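HTH-type transcriptional regulator GadX (Escherichia coli, PDB 3MKL) activates transcription of about fifteen acid-resistance genes, including gadA, gadB and gadC, and can repress gadW, binding DNA through the AraC/XylS-type domain present here. Local coordinates at residues Cys81-His84 with Tyr88-Tyr91. Residues are numbered along the deposited sequence; the frame is centred on the assembly and turned at random.
Sequences CGYH and YFIY
Tyr-83 meets Phe-89 and Tyr-88 of helix 86-97 and carries the contact from the side of the turn. Just before it Gly-82, with a positive phi of 99°, closes a Schellman motif after helix 74-80. With CG anti to its carbonyl carbon (chi1 -65°), Tyr-83 lays its ring against helix 86-97, with Phe-89 CA over one face and Tyr-88 at one edge. On one rim, Tyr-83 CD2 lies 3.7 Å from Phe-89 CD1, and the two rings meet obliquely, their planes inclined at 44°. Nearer the backbone, Tyr-83 CB and CG both pack against Phe-89 CB at 4.0 Å. The other rim, CD1 and CE1, meets the CD2-CE2 edge of Tyr-88, rim to rim, with ring centroids 5.5 Å apart. Beyond the rings a water, lying in the plane of the Tyr-83 ring, joins the two hydroxyls: it is hydrogen-bonded to Tyr-83 OH at 2.7 Å and to Tyr-88 OH at 3.1 Å. Tyr-83 also makes a cation-pi contact with Arg-59, while Phe-89 continues inward onto Met-60, Ala-63, Val-77 and Ala-78. The aromatic cluster thus packs the turn after helix 74-80 against helix 86-97, and Phe-89 joins that helix to helices 51-67 and 74-80, an arrangement consistent with the predicted C-terminal helix-turn-helix of the AraC/XylS-type DNA-binding domain.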
loop_
_atom_site.group_PDB
_atom_site.type_symbol
_atom_site.label_atom_id
_atom_site.label_comp_id
_atom_site.label_asym_id
_atom_site.label_seq_id
_atom_site.Cartn_x
_atom_site.Cartn_y
_atom_site.Cartn_z
ATOM N N CYS A 81 -5.042 -1.590 6.775
ATOM C CA CYS A 81 -4.259 -1.266 5.571
ATOM C C CYS A 81 -4.885 -0.141 4.724
ATOM O O CYS A 81 -4.329 0.241 3.700
ATOM C CB CYS A 81 -4.093 -2.501 4.695
ATOM S SG CYS A 81 -3.253 -3.872 5.490
ATOM N N GLY A 82 -6.050 0.350 5.147
ATOM C CA GLY A 82 -6.669 1.516 4.553
ATOM C C GLY A 82 -7.756 1.221 3.552
ATOM O O GLY A 82 -8.200 2.127 2.850
ATOM N N TYR A 83 -8.193 -0.037 3.493
ATOM C CA TYR A 83 -9.278 -0.445 2.607
ATOM C C TYR A 83 -10.625 -0.345 3.308
ATOM O O TYR A 83 -10.764 -0.681 4.495
ATOM C CB TYR A 83 -9.038 -1.854 2.064
ATOM C CG TYR A 83 -7.823 -1.926 1.176
ATOM C CD1 TYR A 83 -7.875 -1.494 -0.152
ATOM C CD2 TYR A 83 -6.608 -2.401 1.667
ATOM C CE1 TYR A 83 -6.727 -1.545 -0.981
ATOM C CE2 TYR A 83 -5.464 -2.439 0.868
ATOM C CZ TYR A 83 -5.537 -2.015 -0.450
ATOM O OH TYR A 83 -4.414 -2.069 -1.218
ATOM N N HIS A 84 -11.614 0.159 2.582
ATOM C CA HIS A 84 -12.932 0.303 3.132
ATOM C C HIS A 84 -13.743 -0.895 2.702
ATOM O O HIS A 84 -14.819 -1.156 3.245
ATOM C CB HIS A 84 -13.577 1.606 2.651
ATOM C CG HIS A 84 -12.907 2.838 3.182
ATOM N ND1 HIS A 84 -11.897 3.492 2.504
ATOM C CD2 HIS A 84 -13.096 3.529 4.333
ATOM C CE1 HIS A 84 -11.495 4.531 3.215
ATOM N NE2 HIS A 84 -12.203 4.575 4.329
ATOM N N TYR A 88 -12.797 -5.802 -2.308
ATOM C CA TYR A 88 -11.699 -5.179 -3.061
ATOM C C TYR A 88 -10.307 -5.566 -2.493
ATOM O O TYR A 88 -9.385 -5.973 -3.249
ATOM C CB TYR A 88 -11.871 -3.663 -3.134
ATOM C CG TYR A 88 -10.665 -2.966 -3.752
ATOM C CD1 TYR A 88 -10.476 -2.966 -5.117
ATOM C CD2 TYR A 88 -9.714 -2.332 -2.957
ATOM C CE1 TYR A 88 -9.392 -2.331 -5.707
ATOM C CE2 TYR A 88 -8.594 -1.684 -3.542
ATOM C CZ TYR A 88 -8.453 -1.693 -4.922
ATOM O OH TYR A 88 -7.381 -1.081 -5.520
ATOM N N PHE A 89 -10.151 -5.447 -1.173
ATOM C CA PHE A 89 -8.907 -5.898 -0.539
ATOM C C PHE A 89 -8.586 -7.348 -0.912
ATOM O O PHE A 89 -7.467 -7.636 -1.315
ATOM C CB PHE A 89 -8.956 -5.741 0.987
ATOM C CG PHE A 89 -7.883 -6.503 1.715
ATOM C CD1 PHE A 89 -6.562 -6.079 1.686
ATOM C CD2 PHE A 89 -8.199 -7.638 2.453
ATOM C CE1 PHE A 89 -5.582 -6.788 2.395
ATOM C CE2 PHE A 89 -7.227 -8.333 3.159
ATOM C CZ PHE A 89 -5.926 -7.917 3.116
ATOM N N ILE A 90 -9.557 -8.256 -0.772
ATOM C CA ILE A 90 -9.333 -9.640 -1.214
ATOM C C ILE A 90 -8.852 -9.727 -2.671
ATOM O O ILE A 90 -7.892 -10.446 -2.972
ATOM C CB ILE A 90 -10.607 -10.561 -0.996
ATOM C CG1 ILE A 90 -10.900 -10.752 0.515
ATOM C CG2 ILE A 90 -10.430 -11.902 -1.717
ATOM C CD1 ILE A 90 -12.294 -11.323 0.807
ATOM N N TYR A 91 -9.500 -8.979 -3.563
ATOM C CA TYR A 91 -9.135 -8.961 -4.988
ATOM C C TYR A 91 -7.660 -8.540 -5.223
ATOM O O TYR A 91 -6.940 -9.129 -6.029
ATOM C CB TYR A 91 -10.077 -8.029 -5.762
ATOM C CG TYR A 91 -9.439 -7.430 -6.993
ATOM C CD1 TYR A 91 -9.398 -8.148 -8.203
ATOM C CD2 TYR A 91 -8.894 -6.139 -6.975
ATOM C CE1 TYR A 91 -8.795 -7.605 -9.351
ATOM C CE2 TYR A 91 -8.306 -5.587 -8.136
ATOM C CZ TYR A 91 -8.260 -6.338 -9.299
ATOM O OH TYR A 91 -7.687 -5.833 -10.416
HETATM O O HOH W 1 -4.961 -0.824 -3.576
#